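Local structure of THB11 (Chlamydomonas reinhardtii, 6TD7) at residues F90-M99 with M120-F131. The protein binds heme through this truncated-hemoglobin part of a longer protein, and probably binds oxygen and takes part in nitrite reduction. Sequence-based numbering, arbitrary orientation. Where two conformers were deposited one is given.
Sequences FSPEDFDLGM and MRRMLPYKDAIF. With HEM (protoporphyrin IX containing Fe), chain B.
Phe131 carries its ring anti to its own carbonyl carbon (chi1 -63°), which lays it over the start of helix 92-108. Lys127 has CG anti to the backbone N and is extended all the way out, which takes its amine across Phe95 to Asp96. Pro92 CD sits over one face of the Phe131 ring in a CH-pi contact, 4.0 Å from the ring centroid. Ile130 CG2 covers the opposite face. Phe131 CZ comes obliquely against the backbone, 3.2 Å from Ser91 O. At the edge of the ring, Phe131 CE2 lies 3.5 Å from Phe95 CB. The Phe90 ring meets the Phe131 ring obliquely. Losing this ring to an alanine is likely to leave Pro92 without its CH-pi partner and open a gap beside Phe95 and Phe90. Lys127 NZ forms a salt bridge with Asp96 OD1 at 2.8 Å, on the syn side and 15° out of the carboxylate plane. The lysine packs as a knob among Pro92, Phe95, Asp96 and Met99, and its CB is 3.5 Å from Phe95 CD2. Phe95 is wedged tightly between helix and heme: its CE1 lies 3.2 Å from both Ile130 CD1 and heme C2C. Ile130 also touches His81, the axial ligand of the heme iron. Further along, Met99 CG packs against Met123 SD at 3.6 Å, and Met120 CE closes on Met99 too. Ser91 and Asp94 form a capping box at the helix start, although the bond from Asp94 N to Ser91 OG is weak. The helix axes of 92-99 and 125-131 run roughly antiparallel, at 149°. This is the antiparallel packing of the G and H helices of the globin fold, here in its truncated form, with Phe90, Phe95 and Met123 lining the heme pocket.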
loop_
_atom_site.group_PDB
_atom_site.type_symbol
_atom_site.label_atom_id
_atom_site.label_comp_id
_atom_site.label_asym_id
_atom_site.label_seq_id
_atom_site.Cartn_x
_atom_site.Cartn_y
_atom_site.Cartn_z
ATOM N N PHE A 90 11.266 -7.905 -7.788
ATOM C CA PHE A 90 10.120 -7.027 -7.564
ATOM C C PHE A 90 10.211 -5.806 -8.471
ATOM O O PHE A 90 11.212 -5.085 -8.459
ATOM C CB PHE A 90 10.085 -6.604 -6.094
ATOM C CG PHE A 90 8.823 -5.897 -5.674
ATOM C CD1 PHE A 90 7.589 -6.515 -5.796
ATOM C CD2 PHE A 90 8.879 -4.630 -5.108
ATOM C CE1 PHE A 90 6.438 -5.874 -5.394
ATOM C CE2 PHE A 90 7.728 -3.985 -4.697
ATOM C CZ PHE A 90 6.506 -4.609 -4.838
ATOM N N SER A 91 9.161 -5.580 -9.249
ATOM C CA SER A 91 9.187 -4.666 -10.379
ATOM C C SER A 91 8.069 -3.646 -10.297
ATOM O O SER A 91 7.091 -3.833 -9.566
ATOM C CB SER A 91 9.059 -5.448 -11.698
ATOM O OG SER A 91 7.774 -6.039 -11.797
ATOM N N PRO A 92 8.181 -2.547 -11.047
ATOM C CA PRO A 92 7.069 -1.585 -11.097
ATOM C C PRO A 92 5.740 -2.219 -11.468
ATOM O O PRO A 92 4.688 -1.786 -10.980
ATOM C CB PRO A 92 7.534 -0.583 -12.162
ATOM C CG PRO A 92 9.016 -0.653 -12.116
ATOM C CD PRO A 92 9.363 -2.075 -11.791
ATOM N N GLU A 93 5.760 -3.240 -12.324
ATOM C CA GLU A 93 4.521 -3.908 -12.698
ATOM C C GLU A 93 3.912 -4.666 -11.525
ATOM O O GLU A 93 2.683 -4.752 -11.427
ATOM C CB GLU A 93 4.777 -4.840 -13.880
ATOM C CG GLU A 93 5.183 -4.102 -15.145
ATOM C CD GLU A 93 6.681 -4.129 -15.388
ATOM O OE1 GLU A 93 7.081 -4.348 -16.550
ATOM O OE2 GLU A 93 7.457 -3.946 -14.423
ATOM N N ASP A 94 4.734 -5.208 -10.620
ATOM C CA ASP A 94 4.183 -5.828 -9.417
ATOM C C ASP A 94 3.546 -4.777 -8.512
ATOM O O ASP A 94 2.485 -5.012 -7.926
ATOM C CB ASP A 94 5.271 -6.595 -8.660
ATOM C CG ASP A 94 5.882 -7.718 -9.484
ATOM O OD1 ASP A 94 5.123 -8.489 -10.108
ATOM O OD2 ASP A 94 7.128 -7.829 -9.496
ATOM N N PHE A 95 4.166 -3.598 -8.415
ATOM C CA PHE A 95 3.586 -2.530 -7.609
ATOM C C PHE A 95 2.249 -2.069 -8.181
ATOM O O PHE A 95 1.315 -1.772 -7.426
ATOM C CB PHE A 95 4.559 -1.354 -7.504
ATOM C CG PHE A 95 4.220 -0.391 -6.398
ATOM C CD1 PHE A 95 4.427 -0.738 -5.074
ATOM C CD2 PHE A 95 3.688 0.854 -6.678
ATOM C CE1 PHE A 95 4.109 0.137 -4.051
ATOM C CE2 PHE A 95 3.371 1.736 -5.655
ATOM C CZ PHE A 95 3.581 1.376 -4.344
ATOM N N ASP A 96 2.135 -1.996 -9.512
ATOM C CA ASP A 96 0.852 -1.665 -10.124
ATOM C C ASP A 96 -0.235 -2.630 -9.664
ATOM O O ASP A 96 -1.351 -2.221 -9.327
ATOM C CB ASP A 96 0.960 -1.700 -11.652
ATOM C CG ASP A 96 1.788 -0.560 -12.224
ATOM O OD1 ASP A 96 2.002 0.466 -11.539
ATOM O OD2 ASP A 96 2.204 -0.692 -13.395
ATOM N N LEU A 97 0.073 -3.927 -9.657
ATOM C CA LEU A 97 -0.904 -4.917 -9.210
ATOM C C LEU A 97 -1.302 -4.671 -7.761
ATOM O O LEU A 97 -2.487 -4.746 -7.412
ATOM C CB LEU A 97 -0.319 -6.312 -9.402
ATOM C CG LEU A 97 -1.210 -7.550 -9.408
ATOM C CD1 LEU A 97 -2.498 -7.339 -10.182
ATOM C CD2 LEU A 97 -0.403 -8.694 -10.009
ATOM N N GLY A 98 -0.326 -4.373 -6.902
ATOM C CA GLY A 98 -0.649 -4.008 -5.534
ATOM C C GLY A 98 -1.594 -2.826 -5.454
ATOM O O GLY A 98 -2.535 -2.825 -4.657
ATOM N N MET A 99 -1.357 -1.797 -6.271
ATOM C CA MET A 99 -2.239 -0.632 -6.241
ATOM C C MET A 99 -3.631 -0.976 -6.763
ATOM O O MET A 99 -4.635 -0.486 -6.234
ATOM C CB MET A 99 -1.614 0.523 -7.027
ATOM C CG MET A 99 -0.703 1.382 -6.142
ATOM S SD MET A 99 0.171 2.735 -6.968
ATOM C CE MET A 99 0.738 1.940 -8.470
ATOM N N MET A 120 -5.653 7.031 -3.910
ATOM C CA MET A 120 -4.657 6.491 -4.834
ATOM C C MET A 120 -3.695 7.573 -5.322
ATOM O O MET A 120 -2.529 7.272 -5.601
ATOM C CB MET A 120 -5.334 5.805 -6.022
ATOM C CG MET A 120 -6.204 4.609 -5.650
ATOM S SD MET A 120 -5.477 3.510 -4.417
ATOM C CE MET A 120 -4.046 2.917 -5.316
ATOM N N ARG A 121 -4.142 8.828 -5.430
ATOM C CA ARG A 121 -3.220 9.891 -5.822
ATOM C C ARG A 121 -2.166 10.137 -4.749
ATOM O O ARG A 121 -1.024 10.482 -5.069
ATOM C CB ARG A 121 -3.980 11.183 -6.125
ATOM C CG ARG A 121 -4.505 11.255 -7.554
ATOM C CD ARG A 121 -5.083 12.633 -7.904
ATOM N NE ARG A 121 -6.189 12.987 -7.023
ATOM C CZ ARG A 121 -7.458 12.648 -7.228
ATOM N NH1 ARG A 121 -7.811 11.943 -8.296
ATOM N NH2 ARG A 121 -8.378 13.015 -6.349
ATOM N N ARG A 122 -2.524 9.959 -3.476
ATOM C CA ARG A 122 -1.545 10.099 -2.407
ATOM C C ARG A 122 -0.522 8.971 -2.431
ATOM O O ARG A 122 0.632 9.168 -2.036
ATOM C CB ARG A 122 -2.250 10.111 -1.056
ATOM C CG ARG A 122 -2.445 11.476 -0.465
ATOM C CD ARG A 122 -2.811 11.364 1.002
ATOM N NE ARG A 122 -2.000 12.264 1.811
ATOM C CZ ARG A 122 -2.231 12.531 3.089
ATOM N NH1 ARG A 122 -3.259 11.967 3.715
ATOM N NH2 ARG A 122 -1.433 13.372 3.734
ATOM N N MET A 123 -0.936 7.794 -2.894
ATOM C CA MET A 123 -0.072 6.624 -2.903
ATOM C C MET A 123 0.819 6.580 -4.134
ATOM O O MET A 123 1.900 5.984 -4.089
ATOM C CB MET A 123 -0.929 5.361 -2.848
ATOM C CG MET A 123 -0.140 4.089 -2.661
ATOM S SD MET A 123 -1.190 2.631 -2.750
ATOM C CE MET A 123 -2.343 2.944 -1.417
ATOM N N LEU A 124 0.382 7.198 -5.230
ATOM C CA LEU A 124 1.100 7.059 -6.490
ATOM C C LEU A 124 2.563 7.470 -6.399
ATOM O O LEU A 124 3.411 6.746 -6.945
ATOM C CB LEU A 124 0.389 7.867 -7.581
ATOM C CG LEU A 124 1.112 7.929 -8.928
ATOM C CD1 LEU A 124 1.427 6.533 -9.439
ATOM C CD2 LEU A 124 0.266 8.694 -9.937
ATOM N N PRO A 125 2.930 8.581 -5.760
ATOM C CA PRO A 125 4.352 8.948 -5.702
ATOM C C PRO A 125 5.247 7.839 -5.156
ATOM O O PRO A 125 6.447 7.816 -5.450
ATOM C CB PRO A 125 4.355 10.181 -4.785
ATOM C CG PRO A 125 2.968 10.749 -4.907
ATOM C CD PRO A 125 2.069 9.558 -5.065
ATOM N N TYR A 126 4.696 6.911 -4.380
ATOM C CA TYR A 126 5.542 5.907 -3.739
ATOM C C TYR A 126 5.927 4.785 -4.679
ATOM O O TYR A 126 6.821 4.003 -4.340
ATOM C CB TYR A 126 4.857 5.412 -2.467
ATOM C CG TYR A 126 4.982 6.526 -1.478
ATOM C CD1 TYR A 126 6.143 6.679 -0.741
ATOM C CD2 TYR A 126 4.002 7.501 -1.378
ATOM C CE1 TYR A 126 6.299 7.736 0.115
ATOM C CE2 TYR A 126 4.151 8.565 -0.521
ATOM C CZ TYR A 126 5.303 8.676 0.221
ATOM O OH TYR A 126 5.474 9.730 1.079
ATOM N N LYS A 127 5.338 4.729 -5.872
ATOM C CA LYS A 127 5.884 3.862 -6.906
ATOM C C LYS A 127 7.264 4.346 -7.336
ATOM O O LYS A 127 8.235 3.583 -7.310
ATOM C CB LYS A 127 4.937 3.798 -8.100
ATOM C CG LYS A 127 5.443 2.902 -9.203
ATOM C CD LYS A 127 4.499 2.913 -10.388
ATOM C CE LYS A 127 5.048 2.071 -11.519
ATOM N NZ LYS A 127 4.085 2.004 -12.650
ATOM N N ASP A 128 7.374 5.622 -7.721
ATOM C CA ASP A 128 8.678 6.186 -8.061
ATOM C C ASP A 128 9.649 6.110 -6.885
ATOM O O ASP A 128 10.852 5.903 -7.076
ATOM C CB ASP A 128 8.511 7.637 -8.518
ATOM C CG ASP A 128 8.023 7.752 -9.954
ATOM O OD1 ASP A 128 7.967 6.725 -10.663
ATOM O OD2 ASP A 128 7.708 8.884 -10.373
ATOM N N ALA A 129 9.148 6.283 -5.658
ATOM C CA ALA A 129 10.028 6.208 -4.498
ATOM C C ALA A 129 10.663 4.829 -4.378
ATOM O O ALA A 129 11.864 4.711 -4.108
ATOM C CB ALA A 129 9.257 6.545 -3.222
ATOM N N ILE A 130 9.874 3.774 -4.581
ATOM C CA ILE A 130 10.378 2.419 -4.387
ATOM C C ILE A 130 11.424 2.065 -5.440
ATOM O O ILE A 130 12.430 1.414 -5.132
ATOM C CB ILE A 130 9.209 1.415 -4.390
ATOM C CG1 ILE A 130 8.449 1.498 -3.063
ATOM C CG2 ILE A 130 9.723 0.007 -4.633
ATOM C CD1 ILE A 130 7.130 0.773 -3.062
ATOM N N PHE A 131 11.216 2.477 -6.690
ATOM C CA PHE A 131 11.977 1.931 -7.808
ATOM C C PHE A 131 13.004 2.883 -8.403
ATOM O O PHE A 131 13.715 2.492 -9.335
ATOM C CB PHE A 131 11.009 1.459 -8.904
ATOM C CG PHE A 131 10.121 0.340 -8.459
ATOM C CD1 PHE A 131 10.627 -0.943 -8.326
ATOM C CD2 PHE A 131 8.795 0.570 -8.136
ATOM C CE1 PHE A 131 9.819 -1.979 -7.892
ATOM C CE2 PHE A 131 7.986 -0.461 -7.704
ATOM C CZ PHE A 131 8.499 -1.737 -7.582
HETATM C CHA HEM B . 7.091 -3.096 3.460
HETATM C CHB HEM B . 6.354 -6.266 -0.175
HETATM C CHC HEM B . 3.100 -3.331 -2.272
HETATM C CHD HEM B . 4.167 0.061 1.110
HETATM C C1A HEM B . 7.163 -4.240 2.686
HETATM C C2A HEM B . 7.903 -5.464 2.955
HETATM C C3A HEM B . 7.680 -6.312 1.945
HETATM C C4A HEM B . 6.799 -5.678 0.995
HETATM C CMA HEM B . 8.247 -7.738 1.795
HETATM C CAA HEM B . 8.782 -5.790 4.186
HETATM C CBA HEM B . 9.881 -4.764 4.403
HETATM C CGA HEM B . 10.520 -5.001 5.750
HETATM O O1A HEM B . 11.642 -4.474 5.966
HETATM O O2A HEM B . 9.920 -5.705 6.606
HETATM C C1B HEM B . 5.376 -5.778 -1.017
HETATM C C2B HEM B . 4.783 -6.493 -2.128
HETATM C C3B HEM B . 3.893 -5.692 -2.721
HETATM C C4B HEM B . 3.878 -4.434 -2.003
HETATM C CMB HEM B . 5.136 -7.933 -2.559
HETATM C CAB HEM B . 3.035 -6.077 -3.947
HETATM C CBB HEM B . 2.390 -5.164 -4.676
HETATM C C1C HEM B . 3.114 -2.184 -1.507
HETATM C C2C HEM B . 2.249 -1.059 -1.737
HETATM C C3C HEM B . 2.537 -0.120 -0.839
HETATM C C4C HEM B . 3.586 -0.610 0.043
HETATM C CMC HEM B . 1.201 -0.958 -2.868
HETATM C CAC HEM B . 1.814 1.237 -0.777
HETATM C CBC HEM B . 2.498 2.329 -0.438
HETATM C C1D HEM B . 4.968 -0.528 2.078
HETATM C C2D HEM B . 5.289 0.027 3.376
HETATM C C3D HEM B . 6.095 -0.834 4.012
HETATM C C4D HEM B . 6.310 -1.986 3.161
HETATM C CMD HEM B . 4.781 1.386 3.902
HETATM C CAD HEM B . 6.665 -0.691 5.433
HETATM C CBD HEM B . 7.938 0.129 5.504
HETATM C CGD HEM B . 8.191 0.248 6.982
HETATM O O1D HEM B . 7.827 1.300 7.572
HETATM O O2D HEM B . 8.722 -0.729 7.571
HETATM N NA HEM B . 6.505 -4.415 1.478
HETATM N NB HEM B . 4.795 -4.523 -0.967
HETATM N NC HEM B . 3.913 -1.885 -0.404
HETATM N ND HEM B . 5.609 -1.754 1.988
HETATM FE FE HEM B . 5.193 -3.115 0.566
#